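Local coordinates for protein beta-alanyl-CoA:ammonia lyase 2 (Clostridium propionicum, PDB 4MTU) that probably acts as a lyase that releases ammonia from beta-alanyl-CoA, and binds zinc in a hexameric assembly of hot dog fold subunits, at residues V6-M12 / D67-G73; M12-A17 / V63-D67; G79-Y83 / A125-Q129. All coordinates share one frame; numbering follows the deposited sequence. Where two conformers were deposited one is given.

Contact 1 (V6-M12 / D67-G73); sequences VVHHLMM and DFMEYHG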
loop_
_atom_site.group_PDB
_atom_site.type_symbol
_atom_site.label_atom_id
_atom_site.label_comp_id
_atom_site.label_asym_id
_atom_site.label_seq_id
_atom_site.Cartn_x
_atom_site.Cartn_y
_atom_site.Cartn_z
ATOM N N VAL A 6 23.479 5.140 11.809
ATOM C CA VAL A 6 22.397 4.204 11.570
ATOM C C VAL A 6 22.317 3.992 10.046
ATOM O O VAL A 6 22.370 4.915 9.257
ATOM C CB VAL A 6 21.094 4.721 12.108
ATOM C CG1 VAL A 6 19.896 3.963 11.582
ATOM C CG2 VAL A 6 21.144 4.656 13.654
ATOM N N VAL A 7 22.183 2.714 9.674
ATOM C CA VAL A 7 22.119 2.304 8.264
ATOM C C VAL A 7 20.863 1.477 8.039
ATOM O O VAL A 7 20.711 0.409 8.608
ATOM C CB VAL A 7 23.347 1.502 7.879
ATOM C CG1 VAL A 7 23.273 0.951 6.454
ATOM C CG2 VAL A 7 24.628 2.315 8.051
ATOM N N HIS A 8 19.917 2.014 7.283
ATOM C CA HIS A 8 18.811 1.234 6.774
ATOM C C HIS A 8 19.218 0.663 5.406
ATOM O O HIS A 8 20.019 1.269 4.695
ATOM C CB HIS A 8 17.535 2.073 6.695
ATOM C CG HIS A 8 16.934 2.403 8.008
ATOM N ND1 HIS A 8 15.634 2.852 8.136
ATOM C CD2 HIS A 8 17.509 2.365 9.248
ATOM C CE1 HIS A 8 15.425 3.035 9.420
ATOM N NE2 HIS A 8 16.529 2.776 10.144
ATOM N N HIS A 9 18.630 -0.463 5.057
ATOM C CA HIS A 9 18.983 -1.157 3.836
ATOM C C HIS A 9 17.784 -1.963 3.438
ATOM O O HIS A 9 17.272 -2.753 4.234
ATOM C CB HIS A 9 20.258 -1.980 4.106
ATOM C CG HIS A 9 20.772 -2.827 2.965
ATOM N ND1 HIS A 9 22.074 -2.808 2.563
ATOM C CD2 HIS A 9 20.193 -3.716 2.164
ATOM C CE1 HIS A 9 22.230 -3.707 1.530
ATOM N NE2 HIS A 9 21.059 -4.280 1.289
ATOM N N LEU A 10 17.406 -1.867 2.141
ATOM C CA LEU A 10 16.234 -2.579 1.661
ATOM C C LEU A 10 16.249 -2.539 0.110
ATOM O O LEU A 10 17.148 -1.979 -0.479
ATOM C CB LEU A 10 14.962 -2.058 2.343
ATOM C CG LEU A 10 14.819 -0.534 2.328
ATOM C CD1 LEU A 10 14.556 0.045 0.964
ATOM C CD2 LEU A 10 13.587 -0.174 3.214
ATOM N N MET A 11 15.222 -3.140 -0.469
ATOM C CA MET A 11 15.048 -3.198 -1.927
ATOM C C MET A 11 13.910 -2.302 -2.354
ATOM O O MET A 11 12.873 -2.245 -1.678
ATOM C CB MET A 11 14.736 -4.656 -2.346
ATOM C CG MET A 11 14.827 -4.881 -3.835
ATOM S SD MET A 11 14.288 -6.559 -4.304
ATOM C CE MET A 11 12.542 -6.303 -4.424
ATOM N N MET A 12 14.063 -1.642 -3.512
ATOM C CA MET A 12 12.948 -1.049 -4.216
ATOM C C MET A 12 12.184 -2.120 -4.984
ATOM O O MET A 12 12.761 -2.734 -5.893
ATOM C CB MET A 12 13.444 0.013 -5.204
ATOM C CG MET A 12 14.204 1.192 -4.579
ATOM S SD MET A 12 13.229 2.256 -3.520
ATOM C CE MET A 12 13.504 1.560 -1.873
ATOM N N ASP A 67 16.388 -1.673 -7.621
ATOM C CA ASP A 67 17.572 -1.126 -6.948
ATOM C C ASP A 67 17.552 -1.557 -5.484
ATOM O O ASP A 67 16.532 -1.511 -4.793
ATOM C CB ASP A 67 17.572 0.394 -7.018
ATOM C CG ASP A 67 17.897 0.933 -8.401
ATOM O OD1 ASP A 67 18.332 0.161 -9.296
ATOM O OD2 ASP A 67 17.805 2.207 -8.554
ATOM N N PHE A 68 18.726 -1.904 -4.982
ATOM C CA PHE A 68 18.965 -2.112 -3.540
ATOM C C PHE A 68 19.615 -0.856 -3.019
ATOM O O PHE A 68 20.581 -0.362 -3.607
ATOM C CB PHE A 68 19.784 -3.352 -3.293
ATOM C CG PHE A 68 19.033 -4.643 -3.536
ATOM C CD1 PHE A 68 18.885 -5.164 -4.826
ATOM C CD2 PHE A 68 18.434 -5.325 -2.482
ATOM C CE1 PHE A 68 18.195 -6.349 -5.023
ATOM C CE2 PHE A 68 17.758 -6.497 -2.687
ATOM C CZ PHE A 68 17.649 -7.037 -3.958
ATOM N N MET A 69 19.065 -0.348 -1.904
ATOM C CA MET A 69 19.375 0.976 -1.412
ATOM C C MET A 69 19.749 0.936 0.065
ATOM O O MET A 69 19.135 0.226 0.853
ATOM C CB MET A 69 18.148 1.881 -1.560
ATOM C CG MET A 69 17.735 2.187 -2.999
ATOM S SD MET A 69 18.905 3.168 -3.942
ATOM C CE MET A 69 18.710 4.727 -3.063
ATOM N N GLU A 70 20.715 1.760 0.411
ATOM C CA GLU A 70 21.092 2.015 1.786
ATOM C C GLU A 70 20.854 3.488 2.123
ATOM O O GLU A 70 21.017 4.401 1.282
ATOM C CB GLU A 70 22.515 1.724 2.073
ATOM C CG GLU A 70 22.836 0.346 2.023
ATOM C CD GLU A 70 24.080 -0.084 2.798
ATOM O OE1 GLU A 70 24.199 -1.262 3.070
ATOM O OE2 GLU A 70 24.971 0.768 3.100
ATOM N N TYR A 71 20.455 3.741 3.357
ATOM C CA TYR A 71 20.104 5.059 3.829
ATOM C C TYR A 71 20.859 5.233 5.154
ATOM O O TYR A 71 20.588 4.512 6.089
ATOM C CB TYR A 71 18.612 5.229 4.019
ATOM C CG TYR A 71 17.835 4.848 2.783
ATOM C CD1 TYR A 71 17.436 5.818 1.875
ATOM C CD2 TYR A 71 17.490 3.548 2.514
ATOM C CE1 TYR A 71 16.712 5.476 0.735
ATOM C CE2 TYR A 71 16.768 3.201 1.376
ATOM C CZ TYR A 71 16.377 4.158 0.488
ATOM O OH TYR A 71 15.663 3.765 -0.609
ATOM N N HIS A 72 21.799 6.161 5.156
ATOM C CA HIS A 72 22.651 6.396 6.321
ATOM C C HIS A 72 22.222 7.692 7.011
ATOM O O HIS A 72 21.851 8.682 6.361
ATOM C CB HIS A 72 24.116 6.566 5.875
ATOM C CG HIS A 72 24.671 5.353 5.184
ATOM N ND1 HIS A 72 26.018 5.255 4.995
ATOM C CD2 HIS A 72 24.088 4.297 4.636
ATOM C CE1 HIS A 72 26.223 4.081 4.361
ATOM N NE2 HIS A 72 25.056 3.494 4.119
ATOM N N GLY A 73 22.272 7.710 8.355
ATOM C CA GLY A 73 22.063 8.922 9.073
ATOM C C GLY A 73 22.857 8.934 10.357
ATOM O O GLY A 73 23.147 7.888 10.950
#
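V6 and G73 open an antiparallel pairing of strands 4-11 and 68-78. Hydrogen-bonded pairs V6-G73, H8-Y71 and L10-M69 take turns with the non-hydrogen-bonded pairs V7-H72, H9-E70 and M11-F68. M12 N extends the pairing past the strand end with a bond to D67 O (2.8 Å).

The polar side-chain contact across the strands is H9 ND1 to E70 OE1 (2.7 Å). The oxygen lies in the H9 ring plane and uses its anti lone pair. Ring and carboxylate are turned 69° apart. E70 OE2 takes a second bond, from H72 NE2 (2.9 Å). Two imidazoles thus hold the carboxylate, one at each oxygen. H9 NE2 bonds E39 of a second subunit.

Apolar contacts flank this group. V7 CG2 sits over one face of the H72 ring. M11 CG lies over a face of F68, 3.6 Å from the ring centroid. With CG anti to the backbone N (chi1 -168°) and the chain extended at chi2, M11 SD comes obliquely to the F68 ring, a Met-aromatic contact. On the other sheet face L10 CD1 meets the Y71 edge at CE2 (3.9 Å).

H8, Y71 and V6 face helix 27-45, the long helix wrapped by the antiparallel sheet of the hot dog fold.

Contact 2 (M12-A17 / V63-D67); sequences MSAKDA and VYVGD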
loop_
_atom_site.group_PDB
_atom_site.type_symbol
_atom_site.label_atom_id
_atom_site.label_comp_id
_atom_site.label_asym_id
_atom_site.label_seq_id
_atom_site.Cartn_x
_atom_site.Cartn_y
_atom_site.Cartn_z
ATOM N N MET A 12 14.063 -1.642 -3.512
ATOM C CA MET A 12 12.948 -1.049 -4.216
ATOM C C MET A 12 12.184 -2.120 -4.984
ATOM O O MET A 12 12.761 -2.734 -5.893
ATOM C CB MET A 12 13.444 0.013 -5.204
ATOM C CG MET A 12 14.204 1.192 -4.579
ATOM S SD MET A 12 13.229 2.256 -3.520
ATOM C CE MET A 12 13.504 1.560 -1.873
ATOM N N SER A 13 10.977 -2.393 -4.570
ATOM C CA SER A 13 10.161 -3.338 -5.301
ATOM C C SER A 13 9.306 -2.617 -6.310
ATOM O O SER A 13 9.305 -1.381 -6.404
ATOM C CB SER A 13 9.275 -4.188 -4.371
ATOM O OG SER A 13 8.187 -3.426 -3.960
ATOM N N ALA A 14 8.513 -3.388 -7.071
ATOM C CA ALA A 14 7.569 -2.766 -8.008
ATOM C C ALA A 14 6.608 -1.828 -7.263
ATOM O O ALA A 14 6.122 -0.864 -7.863
ATOM C CB ALA A 14 6.807 -3.858 -8.755
ATOM N N LYS A 15 6.320 -2.061 -6.011
ATOM C CA LYS A 15 5.474 -1.246 -5.183
ATOM C C LYS A 15 6.047 0.136 -4.891
ATOM O O LYS A 15 5.316 1.035 -4.510
ATOM C CB LYS A 15 5.176 -1.962 -3.855
ATOM C CG LYS A 15 4.519 -3.341 -4.060
ATOM C CD LYS A 15 4.549 -4.134 -2.765
ATOM C CE LYS A 15 3.868 -5.468 -2.884
ATOM N NZ LYS A 15 4.639 -6.369 -3.716
ATOM N N ASP A 16 7.359 0.308 -5.059
ATOM C CA ASP A 16 8.033 1.567 -4.857
ATOM C C ASP A 16 8.036 2.421 -6.121
ATOM O O ASP A 16 8.334 3.620 -6.040
ATOM C CB ASP A 16 9.464 1.351 -4.370
ATOM C CG ASP A 16 9.458 0.764 -2.954
ATOM O OD1 ASP A 16 8.987 1.482 -2.030
ATOM O OD2 ASP A 16 9.918 -0.381 -2.774
ATOM N N ALA A 17 7.708 1.853 -7.292
ATOM C CA ALA A 17 7.588 2.696 -8.470
ATOM C C ALA A 17 6.564 3.771 -8.198
ATOM O O ALA A 17 5.544 3.533 -7.545
ATOM C CB ALA A 17 7.140 1.861 -9.662
ATOM N N VAL A 63 16.497 6.494 -9.123
ATOM C CA VAL A 63 16.288 5.216 -8.466
ATOM C C VAL A 63 15.125 4.505 -9.172
ATOM O O VAL A 63 14.105 5.139 -9.433
ATOM C CB VAL A 63 15.975 5.461 -6.966
ATOM C CG1 VAL A 63 15.643 4.145 -6.282
ATOM C CG2 VAL A 63 17.133 6.145 -6.269
ATOM N N TYR A 64 15.345 3.222 -9.420
ATOM C CA TYR A 64 14.371 2.381 -10.142
ATOM C C TYR A 64 13.985 1.161 -9.349
ATOM O O TYR A 64 14.717 0.698 -8.452
ATOM C CB TYR A 64 14.994 1.926 -11.461
ATOM C CG TYR A 64 15.271 3.060 -12.440
ATOM C CD1 TYR A 64 14.280 3.506 -13.274
ATOM C CD2 TYR A 64 16.524 3.636 -12.469
ATOM C CE1 TYR A 64 14.541 4.569 -14.155
ATOM C CE2 TYR A 64 16.826 4.662 -13.307
ATOM C CZ TYR A 64 15.819 5.103 -14.140
ATOM O OH TYR A 64 16.097 6.157 -15.041
ATOM N N VAL A 65 12.866 0.563 -9.726
ATOM C CA VAL A 65 12.476 -0.785 -9.270
ATOM C C VAL A 65 13.679 -1.694 -9.453
ATOM O O VAL A 65 14.349 -1.691 -10.504
ATOM C CB VAL A 65 11.277 -1.283 -10.075
ATOM C CG1 VAL A 65 10.949 -2.724 -9.726
ATOM C CG2 VAL A 65 10.076 -0.382 -9.838
ATOM N N GLY A 66 13.947 -2.523 -8.426
ATOM C CA GLY A 66 15.016 -3.484 -8.432
ATOM C C GLY A 66 16.331 -2.956 -7.934
ATOM O O GLY A 66 17.311 -3.690 -7.790
ATOM N N ASP A 67 16.388 -1.673 -7.621
ATOM C CA ASP A 67 17.572 -1.126 -6.948
ATOM C C ASP A 67 17.552 -1.557 -5.484
ATOM O O ASP A 67 16.532 -1.511 -4.793
ATOM C CB ASP A 67 17.572 0.394 -7.018
ATOM C CG ASP A 67 17.897 0.933 -8.401
ATOM O OD1 ASP A 67 18.332 0.161 -9.296
ATOM O OD2 ASP A 67 17.805 2.207 -8.554
#
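V65 spreads its two methyls against the 12-17 segment. V65 CG1 is anti to the backbone N (chi1 174°) and meets A14 N at 3.7 Å. V65 CG2 turns to the carbonyl of S13 and to A17 CB, 3.7 Å from that methyl. V63 also has CG1 anti to its N. V63 CG1 meets M12 CG at 3.7 Å, and the two side chains cross at about a right angle. The bend at chi2 leaves M12 SD beside V63 CG1.

The valines flank the start of a type II beta turn from Y64 to D67. G66 holds its third position with a positive phi (89°). G66 N donates to M12 O (2.8 Å), tilted 31° from the carbonyl plane. D67 N to Y64 O closes the turn, and the D67 carboxylate braces it. D67 OD2 receives Y64 N at 2.8 Å, from above the carboxylate plane, and also has a salt bridge to K91.

The 12-17 segment is shaped by its own polar side chains. S13 OG accepts from K15 N (3.1 Å), an ST turn. D16 OD2 reaches back to S13 N (2.9 Å) with its anti lone pair. The other oxygen, D16 OD1, forms a salt bridge with R28. K15 NZ bonds A17 O and H18 ND1, both of a third subunit.

Contact 3 (G79-Y83 / A125-Q129); sequences GNQSY and AKDNQ. With SO4 (sulfate ion), chain C.
N80 O is gripped by two side-chain donors, K126 NZ and Q129 NE2, each at 2.9 Å. They join the turn between strands 68-78 and 82-95 of the hot dog sheet to the 3-10 segment 126-128, after strand 106-123, and to Q129 just beyond it. The Q129 bond is nearly straight (178°) and lies in both the carbonyl and amide planes, on a lone pair of N80 O. K126 NZ comes in tilted from the carbonyl plane and also donates to Q129 OE1 (3.1 Å). The lysine thus links both acceptors and, with a further bond from Q129 NE2 to I124 O, helps fix the amide's rotation.

Q81 binds further along. Its chain is extended beyond CG (chi2 178°), which carries Q81 OE1 to K126 N at 2.9 Å, in the carbonyl plane.

Y83 and Q129 approach from opposite directions, with ring and amide planes 65° apart. Y83 OH packs against Q129 CD but bonds D45. Together with H142, which touches Y83, K126 and Q129, D45 binds the zinc ion. Q129 is thus a neighbour of the metal site.

A sulfate, probably from the crystallisation liquor, sits at the turn's backbone. Q81 N meets its O1 at 2.9 Å, and N80 ND2 donates to O2 at 3.1 Å.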
loop_
_atom_site.group_PDB
_atom_site.type_symbol
_atom_site.label_atom_id
_atom_site.label_comp_id
_atom_site.label_asym_id
_atom_site.label_seq_id
_atom_site.Cartn_x
_atom_site.Cartn_y
_atom_site.Cartn_z
ATOM N N GLY A 79 21.254 19.529 20.467
ATOM C CA GLY A 79 20.869 20.786 20.986
ATOM C C GLY A 79 20.159 20.569 22.297
ATOM O O GLY A 79 20.258 19.569 22.952
ATOM N N ASN A 80 19.425 21.588 22.738
ATOM C CA ASN A 80 18.628 21.498 23.941
ATOM C C ASN A 80 17.388 20.626 23.706
ATOM O O ASN A 80 17.206 19.676 24.427
ATOM C CB ASN A 80 18.192 22.864 24.493
ATOM C CG ASN A 80 19.363 23.747 24.781
ATOM O OD1 ASN A 80 20.124 23.402 25.710
ATOM N ND2 ASN A 80 19.550 24.845 24.059
ATOM N N GLN A 81 16.633 20.942 22.667
ATOM C CA GLN A 81 15.467 20.142 22.251
ATOM C C GLN A 81 15.526 19.712 20.789
ATOM O O GLN A 81 14.716 18.885 20.384
ATOM C CB GLN A 81 14.155 20.871 22.487
ATOM C CG GLN A 81 13.900 21.233 23.929
ATOM C CD GLN A 81 12.615 21.992 24.157
ATOM O OE1 GLN A 81 11.697 21.440 24.764
ATOM N NE2 GLN A 81 12.647 23.190 23.648
ATOM N N SER A 82 16.460 20.248 20.014
ATOM C CA SER A 82 16.568 19.951 18.615
ATOM C C SER A 82 17.887 19.234 18.370
ATOM O O SER A 82 18.866 19.407 19.104
ATOM C CB SER A 82 16.431 21.239 17.809
ATOM O OG SER A 82 17.721 21.789 17.666
ATOM N N TYR A 83 17.903 18.369 17.380
ATOM C CA TYR A 83 19.005 17.510 17.049
ATOM C C TYR A 83 19.269 17.631 15.536
ATOM O O TYR A 83 18.345 17.410 14.742
ATOM C CB TYR A 83 18.682 16.054 17.406
ATOM C CG TYR A 83 18.233 15.822 18.809
ATOM C CD1 TYR A 83 16.965 16.139 19.237
ATOM C CD2 TYR A 83 19.091 15.236 19.744
ATOM C CE1 TYR A 83 16.523 15.938 20.521
ATOM C CE2 TYR A 83 18.635 15.043 21.061
ATOM C CZ TYR A 83 17.377 15.372 21.442
ATOM O OH TYR A 83 16.917 15.168 22.724
ATOM N N ALA A 125 10.672 17.306 22.981
ATOM C CA ALA A 125 10.402 18.286 24.056
ATOM C C ALA A 125 11.184 17.852 25.307
ATOM O O ALA A 125 11.342 16.666 25.584
ATOM C CB ALA A 125 8.930 18.347 24.370
ATOM N N LYS A 126 11.657 18.816 26.029
ATOM C CA LYS A 126 12.501 18.554 27.187
ATOM C C LYS A 126 11.883 17.550 28.133
ATOM O O LYS A 126 12.606 16.632 28.611
ATOM C CB LYS A 126 12.869 19.897 27.846
ATOM C CG LYS A 126 14.275 19.845 28.393
ATOM C CD LYS A 126 15.417 19.776 27.319
ATOM C CE LYS A 126 16.650 19.224 28.048
ATOM N NZ LYS A 126 17.891 19.142 27.217
ATOM N N ASP A 127 10.593 17.660 28.382
ATOM C CA ASP A 127 9.924 16.777 29.348
ATOM C C ASP A 127 9.875 15.321 28.853
ATOM O O ASP A 127 9.632 14.415 29.640
ATOM C CB ASP A 127 8.511 17.237 29.698
ATOM C CG ASP A 127 8.363 18.538 30.445
ATOM O OD1 ASP A 127 9.389 19.047 30.994
ATOM O OD2 ASP A 127 7.279 19.172 30.515
ATOM N N ASN A 128 9.994 15.082 27.533
ATOM C CA ASN A 128 9.951 13.788 26.938
ATOM C C ASN A 128 11.333 13.178 26.711
ATOM O O ASN A 128 11.414 12.004 26.268
ATOM C CB ASN A 128 9.242 13.795 25.582
ATOM C CG ASN A 128 7.761 14.100 25.739
ATOM O OD1 ASN A 128 7.136 13.665 26.687
ATOM N ND2 ASN A 128 7.270 14.926 24.841
ATOM N N GLN A 129 12.417 13.885 26.990
ATOM C CA GLN A 129 13.756 13.319 26.833
ATOM C C GLN A 129 14.049 12.376 28.023
ATOM O O GLN A 129 13.771 12.677 29.180
ATOM C CB GLN A 129 14.801 14.395 26.775
ATOM C CG GLN A 129 14.666 15.282 25.526
ATOM C CD GLN A 129 15.576 16.478 25.488
ATOM O OE1 GLN A 129 16.608 16.522 26.197
ATOM N NE2 GLN A 129 15.324 17.433 24.628
HETATM S S SO4 C . 17.714 24.074 20.549
HETATM O O1 SO4 C . 16.549 23.513 21.279
HETATM O O2 SO4 C . 18.254 25.176 21.286
HETATM O O3 SO4 C . 17.236 24.527 19.198
HETATM O O4 SO4 C . 18.521 22.805 20.329
#

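In the fold
The N-terminal strand 4-11 enters contact 1 first, and M12 leads straight into contact 2. The chain then runs through helix 27-45 and strand 50-59 before it returns at 63-67. Contact 2 therefore closes the inner loop, and contact 1 encloses it by pairing strand 4-11 with 68-78. The two share M12 and D67. Contact 3 comes later in series. It closes a loop made mostly of strands 82-95 and 106-123. Strand 68-78 neighbours strand 82-95, so contacts 1 and 3 reach the same sheet, with centres about 27 Å apart. Contacts 2 and 3 lie on opposite sides of the chain's centre. Contact 3 borders the zinc site; contacts 1 and 2 lie away from it.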